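PDB 1FKM: GTPase-activating protein GYP1 from Saccharomyces cerevisiae, which stimulates GTP hydrolysis by Ypt/Rab GTPases such as YPT1 and YPT7, supplying catalytic arginine and glutamine fingers in trans through the Rab-GAP TBC domain. Local coordinates for residues 326-337 / 371-382. Numbering follows the deposited sequence.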
ATOM      1  N   GLU A 326      -3.815   2.276 -13.445  1.00 24.50           N
ATOM      2  CA  GLU A 326      -5.116   2.528 -14.055  1.00 25.89           C
ATOM      3  C   GLU A 326      -6.224   2.569 -13.010  1.00 22.61           C
ATOM      4  O   GLU A 326      -6.954   3.552 -12.915  1.00 22.44           O
ATOM      5  CB  GLU A 326      -5.423   1.447 -15.093  1.00 49.99           C
ATOM      6  CG  GLU A 326      -6.799   1.560 -15.728  1.00 59.16           C
ATOM      7  CD  GLU A 326      -7.093   0.420 -16.686  1.00 65.30           C
ATOM      8  OE1 GLU A 326      -6.189  -0.410 -16.926  1.00 69.46           O
ATOM      9  OE2 GLU A 326      -8.230   0.352 -17.200  1.00 68.52           O
ATOM     10  N   PHE A 327      -6.348   1.510 -12.219  1.00 22.36           N
ATOM     11  CA  PHE A 327      -7.389   1.473 -11.202  1.00 21.43           C
ATOM     12  C   PHE A 327      -7.249   2.627 -10.209  1.00 20.81           C
ATOM     13  O   PHE A 327      -8.243   3.226  -9.794  1.00 19.47           O
ATOM     14  CB  PHE A 327      -7.360   0.146 -10.437  1.00 23.52           C
ATOM     15  CG  PHE A 327      -8.501  -0.014  -9.478  1.00 23.90           C
ATOM     16  CD1 PHE A 327      -9.818   0.014  -9.936  1.00 23.44           C
ATOM     17  CD2 PHE A 327      -8.267  -0.166  -8.114  1.00 23.60           C
ATOM     18  CE1 PHE A 327     -10.890  -0.105  -9.046  1.00 23.26           C
ATOM     19  CE2 PHE A 327      -9.328  -0.285  -7.216  1.00 24.40           C
ATOM     20  CZ  PHE A 327     -10.645  -0.254  -7.683  1.00 24.75           C
ATOM     21  N   HIS A 328      -6.013   2.947  -9.831  1.00 18.48           N
ATOM     22  CA  HIS A 328      -5.786   4.021  -8.876  1.00 19.05           C
ATOM     23  C   HIS A 328      -6.259   5.367  -9.404  1.00 17.28           C
ATOM     24  O   HIS A 328      -6.789   6.182  -8.649  1.00 17.74           O
ATOM     25  CB  HIS A 328      -4.306   4.118  -8.485  1.00 17.50           C
ATOM     26  CG  HIS A 328      -4.053   5.066  -7.353  1.00 22.61           C
ATOM     27  ND1 HIS A 328      -4.641   4.914  -6.114  1.00 22.94           N
ATOM     28  CD2 HIS A 328      -3.306   6.194  -7.279  1.00 23.10           C
ATOM     29  CE1 HIS A 328      -4.268   5.907  -5.328  1.00 23.65           C
ATOM     30  NE2 HIS A 328      -3.460   6.699  -6.010  1.00 23.61           N
ATOM     31  N   VAL A 329      -6.066   5.605 -10.697  1.00 19.85           N
ATOM     32  CA  VAL A 329      -6.494   6.865 -11.296  1.00 19.62           C
ATOM     33  C   VAL A 329      -8.010   7.014 -11.187  1.00 20.52           C
ATOM     34  O   VAL A 329      -8.509   8.101 -10.920  1.00 19.01           O
ATOM     35  CB  VAL A 329      -6.079   6.961 -12.781  1.00 33.11           C
ATOM     36  CG1 VAL A 329      -6.763   8.149 -13.444  1.00 35.77           C
ATOM     37  CG2 VAL A 329      -4.570   7.122 -12.883  1.00 36.32           C
ATOM     38  N   PHE A 330      -8.746   5.925 -11.391  1.00 19.90           N
ATOM     39  CA  PHE A 330     -10.198   6.000 -11.280  1.00 19.13           C
ATOM     40  C   PHE A 330     -10.658   6.196  -9.840  1.00 19.44           C
ATOM     41  O   PHE A 330     -11.648   6.891  -9.592  1.00 20.96           O
ATOM     42  CB  PHE A 330     -10.850   4.763 -11.903  1.00 18.98           C
ATOM     43  CG  PHE A 330     -10.863   4.799 -13.404  1.00 21.74           C
ATOM     44  CD1 PHE A 330     -11.836   5.533 -14.077  1.00 21.58           C
ATOM     45  CD2 PHE A 330      -9.874   4.157 -14.146  1.00 21.48           C
ATOM     46  CE1 PHE A 330     -11.822   5.633 -15.470  1.00 23.94           C
ATOM     47  CE2 PHE A 330      -9.850   4.247 -15.540  1.00 22.23           C
ATOM     48  CZ  PHE A 330     -10.829   4.989 -16.205  1.00 25.08           C
ATOM     49  N   VAL A 331      -9.947   5.589  -8.890  1.00 16.12           N
ATOM     50  CA  VAL A 331     -10.283   5.759  -7.481  1.00 17.36           C
ATOM     51  C   VAL A 331     -10.053   7.233  -7.119  1.00 17.84           C
ATOM     52  O   VAL A 331     -10.848   7.838  -6.397  1.00 17.21           O
ATOM     53  CB  VAL A 331      -9.400   4.864  -6.574  1.00 18.06           C
ATOM     54  CG1 VAL A 331      -9.616   5.215  -5.105  1.00 16.72           C
ATOM     55  CG2 VAL A 331      -9.733   3.405  -6.811  1.00 18.88           C
ATOM     56  N   CYS A 332      -8.961   7.809  -7.619  1.00 17.74           N
ATOM     57  CA  CYS A 332      -8.659   9.212  -7.341  1.00 19.59           C
ATOM     58  C   CYS A 332      -9.706  10.133  -7.953  1.00 20.40           C
ATOM     59  O   CYS A 332     -10.083  11.136  -7.352  1.00 20.23           O
ATOM     60  CB  CYS A 332      -7.274   9.588  -7.872  1.00 23.47           C
ATOM     61  SG  CYS A 332      -5.904   8.942  -6.881  1.00 23.39           S
ATOM     62  N   ALA A 333     -10.173   9.794  -9.149  1.00 20.37           N
ATOM     63  CA  ALA A 333     -11.189  10.606  -9.813  1.00 21.06           C
ATOM     64  C   ALA A 333     -12.506  10.547  -9.030  1.00 22.20           C
ATOM     65  O   ALA A 333     -13.142  11.576  -8.795  1.00 21.73           O
ATOM     66  CB  ALA A 333     -11.401  10.112 -11.249  1.00 21.54           C
ATOM     67  N   ALA A 334     -12.910   9.348  -8.619  1.00 21.84           N
ATOM     68  CA  ALA A 334     -14.152   9.189  -7.866  1.00 21.66           C
ATOM     69  C   ALA A 334     -14.056   9.883  -6.508  1.00 21.58           C
ATOM     70  O   ALA A 334     -15.035  10.457  -6.022  1.00 22.05           O
ATOM     71  CB  ALA A 334     -14.473   7.703  -7.684  1.00 22.49           C
ATOM     72  N   PHE A 335     -12.871   9.831  -5.902  1.00 20.68           N
ATOM     73  CA  PHE A 335     -12.623  10.456  -4.605  1.00 21.49           C
ATOM     74  C   PHE A 335     -12.803  11.967  -4.743  1.00 23.09           C
ATOM     75  O   PHE A 335     -13.542  12.593  -3.975  1.00 25.27           O
ATOM     76  CB  PHE A 335     -11.193  10.138  -4.141  1.00 20.71           C
ATOM     77  CG  PHE A 335     -10.849  10.678  -2.773  1.00 20.32           C
ATOM     78  CD1 PHE A 335     -11.616  10.342  -1.660  1.00 22.78           C
ATOM     79  CD2 PHE A 335      -9.726  11.477  -2.592  1.00 20.55           C
ATOM     80  CE1 PHE A 335     -11.260  10.794  -0.380  1.00 20.17           C
ATOM     81  CE2 PHE A 335      -9.365  11.930  -1.318  1.00 24.12           C
ATOM     82  CZ  PHE A 335     -10.135  11.583  -0.215  1.00 23.43           C
ATOM     83  N   LEU A 336     -12.125  12.541  -5.734  1.00 21.68           N
ATOM     84  CA  LEU A 336     -12.200  13.974  -5.990  1.00 22.79           C
ATOM     85  C   LEU A 336     -13.619  14.426  -6.311  1.00 24.89           C
ATOM     86  O   LEU A 336     -14.114  15.386  -5.724  1.00 25.21           O
ATOM     87  CB  LEU A 336     -11.285  14.355  -7.156  1.00 23.89           C
ATOM     88  CG  LEU A 336     -11.281  15.838  -7.559  1.00 23.61           C
ATOM     89  CD1 LEU A 336     -10.800  16.701  -6.385  1.00 21.69           C
ATOM     90  CD2 LEU A 336     -10.377  16.028  -8.763  1.00 23.16           C
ATOM     91  N   ILE A 337     -14.262  13.738  -7.252  1.00 25.05           N
ATOM     92  CA  ILE A 337     -15.613  14.095  -7.672  1.00 27.54           C
ATOM     93  C   ILE A 337     -16.604  14.101  -6.513  1.00 27.95           C
ATOM     94  O   ILE A 337     -17.602  14.822  -6.545  1.00 27.54           O
ATOM     95  CB  ILE A 337     -16.119  13.143  -8.786  1.00 41.28           C
ATOM     96  CG1 ILE A 337     -15.216  13.260 -10.018  1.00 43.79           C
ATOM     97  CG2 ILE A 337     -17.555  13.483  -9.167  1.00 43.15           C
ATOM     98  CD1 ILE A 337     -15.094  14.660 -10.573  1.00 43.85           C
ATOM     99  N   LEU A 371     -16.771   4.006  -2.662  1.00 21.71           N
ATOM    100  CA  LEU A 371     -15.762   4.640  -3.509  1.00 19.88           C
ATOM    101  C   LEU A 371     -15.146   3.633  -4.482  1.00 18.57           C
ATOM    102  O   LEU A 371     -15.050   3.883  -5.686  1.00 18.05           O
ATOM    103  CB  LEU A 371     -14.656   5.250  -2.636  1.00 22.09           C
ATOM    104  CG  LEU A 371     -13.431   5.838  -3.347  1.00 22.18           C
ATOM    105  CD1 LEU A 371     -13.845   7.010  -4.218  1.00 25.55           C
ATOM    106  CD2 LEU A 371     -12.414   6.294  -2.315  1.00 22.77           C
ATOM    107  N   LEU A 372     -14.738   2.489  -3.954  1.00 19.05           N
ATOM    108  CA  LEU A 372     -14.123   1.452  -4.769  1.00 19.63           C
ATOM    109  C   LEU A 372     -15.080   0.927  -5.836  1.00 20.89           C
ATOM    110  O   LEU A 372     -14.694   0.755  -6.989  1.00 20.83           O
ATOM    111  CB  LEU A 372     -13.649   0.303  -3.871  1.00 22.11           C
ATOM    112  CG  LEU A 372     -12.516   0.667  -2.902  1.00 23.60           C
ATOM    113  CD1 LEU A 372     -12.348  -0.440  -1.859  1.00 23.70           C
ATOM    114  CD2 LEU A 372     -11.217   0.892  -3.686  1.00 22.06           C
ATOM    115  N   SER A 373     -16.325   0.675  -5.443  0.50 20.43           N
ATOM    116  CA  SER A 373     -17.335   0.175  -6.372  0.50 21.55           C
ATOM    117  C   SER A 373     -17.539   1.160  -7.522  0.50 22.02           C
ATOM    118  O   SER A 373     -17.647   0.764  -8.685  0.50 22.88           O
ATOM    119  CB  SER A 373     -18.662  -0.046  -5.638  0.50 29.93           C
ATOM    120  OG  SER A 373     -19.657  -0.529  -6.522  0.50 32.24           O
ATOM    121  N   GLU A 374     -17.588   2.444  -7.188  1.00 22.20           N
ATOM    122  CA  GLU A 374     -17.776   3.491  -8.183  1.00 23.69           C
ATOM    123  C   GLU A 374     -16.584   3.530  -9.142  1.00 22.85           C
ATOM    124  O   GLU A 374     -16.753   3.550 -10.363  1.00 23.51           O
ATOM    125  CB  GLU A 374     -17.951   4.846  -7.483  1.00 33.20           C
ATOM    126  CG  GLU A 374     -18.155   6.022  -8.423  1.00 39.90           C
ATOM    127  CD  GLU A 374     -18.669   7.259  -7.700  1.00 44.19           C
ATOM    128  OE1 GLU A 374     -18.064   7.645  -6.678  1.00 47.72           O
ATOM    129  OE2 GLU A 374     -19.678   7.847  -8.157  1.00 45.96           O
ATOM    130  N   ALA A 375     -15.376   3.528  -8.592  1.00 19.12           N
ATOM    131  CA  ALA A 375     -14.177   3.545  -9.425  1.00 17.88           C
ATOM    132  C   ALA A 375     -14.155   2.336 -10.357  1.00 16.61           C
ATOM    133  O   ALA A 375     -13.685   2.426 -11.494  1.00 15.99           O
ATOM    134  CB  ALA A 375     -12.914   3.549  -8.546  1.00 20.95           C
ATOM    135  N   PHE A 376     -14.636   1.196  -9.871  1.00 18.43           N
ATOM    136  CA  PHE A 376     -14.653  -0.010 -10.697  1.00 19.37           C
ATOM    137  C   PHE A 376     -15.592   0.154 -11.887  1.00 18.91           C
ATOM    138  O   PHE A 376     -15.265  -0.228 -13.011  1.00 19.77           O
ATOM    139  CB  PHE A 376     -15.092  -1.230  -9.888  1.00 25.36           C
ATOM    140  CG  PHE A 376     -15.194  -2.485 -10.713  1.00 28.00           C
ATOM    141  CD1 PHE A 376     -14.045  -3.128 -11.172  1.00 29.95           C
ATOM    142  CD2 PHE A 376     -16.438  -2.990 -11.084  1.00 30.18           C
ATOM    143  CE1 PHE A 376     -14.131  -4.252 -11.990  1.00 31.28           C
ATOM    144  CE2 PHE A 376     -16.535  -4.116 -11.905  1.00 31.35           C
ATOM    145  CZ  PHE A 376     -15.376  -4.747 -12.358  1.00 31.65           C
ATOM    146  N   ILE A 377     -16.768   0.710 -11.631  1.00 20.92           N
ATOM    147  CA  ILE A 377     -17.741   0.936 -12.694  1.00 21.10           C
ATOM    148  C   ILE A 377     -17.182   1.931 -13.706  1.00 20.95           C
ATOM    149  O   ILE A 377     -17.289   1.712 -14.909  1.00 22.13           O
ATOM    150  CB  ILE A 377     -19.079   1.469 -12.119  1.00 22.22           C
ATOM    151  CG1 ILE A 377     -19.792   0.340 -11.374  1.00 20.57           C
ATOM    152  CG2 ILE A 377     -19.957   2.033 -13.239  1.00 19.73           C
ATOM    153  CD1 ILE A 377     -20.934   0.793 -10.492  1.00 23.09           C
ATOM    154  N   TRP A 378     -16.577   3.018 -13.229  1.00 15.90           N
ATOM    155  CA  TRP A 378     -16.022   4.016 -14.144  1.00 17.64           C
ATOM    156  C   TRP A 378     -14.939   3.403 -15.023  1.00 19.14           C
ATOM    157  O   TRP A 378     -14.893   3.634 -16.240  1.00 18.85           O
ATOM    158  CB  TRP A 378     -15.441   5.201 -13.364  1.00 19.47           C
ATOM    159  CG  TRP A 378     -16.475   6.023 -12.672  1.00 21.90           C
ATOM    160  CD1 TRP A 378     -17.800   5.718 -12.511  1.00 22.78           C
ATOM    161  CD2 TRP A 378     -16.272   7.282 -12.023  1.00 22.17           C
ATOM    162  NE1 TRP A 378     -18.432   6.710 -11.799  1.00 21.63           N
ATOM    163  CE2 TRP A 378     -17.517   7.683 -11.487  1.00 23.21           C
ATOM    164  CE3 TRP A 378     -15.157   8.113 -11.840  1.00 23.33           C
ATOM    165  CZ2 TRP A 378     -17.679   8.879 -10.779  1.00 22.80           C
ATOM    166  CZ3 TRP A 378     -15.320   9.306 -11.135  1.00 21.82           C
ATOM    167  CH2 TRP A 378     -16.569   9.675 -10.616  1.00 23.06           C
ATOM    168  N   GLN A 379     -14.065   2.620 -14.401  1.00 22.26           N
ATOM    169  CA  GLN A 379     -12.994   1.968 -15.135  1.00 22.38           C
ATOM    170  C   GLN A 379     -13.551   0.996 -16.175  1.00 22.57           C
ATOM    171  O   GLN A 379     -13.044   0.918 -17.291  1.00 22.13           O
ATOM    172  CB  GLN A 379     -12.069   1.214 -14.171  1.00 25.05           C
ATOM    173  CG  GLN A 379     -11.098   0.268 -14.870  1.00 27.54           C
ATOM    174  CD  GLN A 379     -10.249  -0.526 -13.896  1.00 27.29           C
ATOM    175  OE1 GLN A 379      -9.169  -0.093 -13.510  1.00 28.97           O
ATOM    176  NE2 GLN A 379     -10.747  -1.685 -13.478  1.00 27.61           N
ATOM    177  N   SER A 380     -14.595   0.260 -15.803  0.50 22.29           N
ATOM    178  CA  SER A 380     -15.200  -0.711 -16.711  0.50 23.60           C
ATOM    179  C   SER A 380     -15.815  -0.025 -17.926  0.50 25.80           C
ATOM    180  O   SER A 380     -15.749  -0.542 -19.041  0.50 26.64           O
ATOM    181  CB  SER A 380     -16.270  -1.526 -15.981  0.50 18.83           C
ATOM    182  OG  SER A 380     -15.712  -2.234 -14.885  0.50 15.64           O
ATOM    183  N   LEU A 381     -16.415   1.139 -17.705  1.00 24.86           N
ATOM    184  CA  LEU A 381     -17.031   1.894 -18.783  1.00 27.83           C
ATOM    185  C   LEU A 381     -15.976   2.424 -19.735  1.00 30.95           C
ATOM    186  O   LEU A 381     -16.151   2.385 -20.953  1.00 29.95           O
ATOM    187  CB  LEU A 381     -17.846   3.059 -18.215  1.00 32.59           C
ATOM    188  CG  LEU A 381     -19.154   2.680 -17.517  1.00 32.61           C
ATOM    189  CD1 LEU A 381     -19.721   3.879 -16.772  1.00 33.03           C
ATOM    190  CD2 LEU A 381     -20.139   2.175 -18.550  1.00 32.91           C
ATOM    191  N   TYR A 382     -14.870   2.903 -19.173  1.00 30.93           N
ATOM    192  CA  TYR A 382     -13.798   3.466 -19.973  1.00 34.81           C
ATOM    193  C   TYR A 382     -13.108   2.439 -20.859  1.00 37.24           C
ATOM    194  O   TYR A 382     -12.659   2.772 -21.958  1.00 38.15           O
ATOM    195  CB  TYR A 382     -12.753   4.135 -19.078  1.00 40.60           C
ATOM    196  CG  TYR A 382     -11.997   5.227 -19.787  1.00 42.80           C
ATOM    197  CD1 TYR A 382     -12.580   6.477 -19.994  1.00 43.47           C
ATOM    198  CD2 TYR A 382     -10.714   5.005 -20.292  1.00 43.55           C
ATOM    199  CE1 TYR A 382     -11.911   7.481 -20.685  1.00 45.36           C
ATOM    200  CE2 TYR A 382     -10.033   6.005 -20.988  1.00 45.48           C
ATOM    201  CZ  TYR A 382     -10.640   7.240 -21.180  1.00 46.28           C
ATOM    202  OH  TYR A 382      -9.984   8.237 -21.868  1.00 49.55           O
TER
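F330 lies flat against the backbone of helix 365-382: CA of Q379 sits 3.6 Å from the centroid of the F330 ring, only 2° off its normal, a textbook CH-pi contact. With CG beside the backbone N (chi1 -76°), the ring drops as a knob among A375, W378, Q379 and Y382. Replacing F330 with an alanine would probably leave a gap under Q379 and deprive the W378 and Y382 CB atoms of their apolar partner. The backbones come closest next door, at V331 and A375, and the axes of 326-337 and 371-382 approach to 8.3 Å, consistent with the small side chains of A375 and A334: the methyl of A375 rests 3.6 Å from CA of V331, and CB of A334 from CD1 of L371 at the same distance. W378 answers in the other direction, laying its six-membered ring over CB of A334 and meeting I337 with its edge. On the far flank F327 fits among L372, A375, F376 and Q379; OE1 of Q379 comes to the F327 ring edge in plane, while its NE2 is hydrogen-bonded to OE2 of E260 on helix 247-261. Toward solvent the contact thins: E326 brushes Q379 through CG and OE2, and exposed Y382 meets CZ of F330 through CB and CG, with R213 also alongside. Knobs enter holes from both segments, whose directions differ by 119°: interlocking helix-helix packing in the all-helical TBC fold, away from the arginine and glutamine fingers.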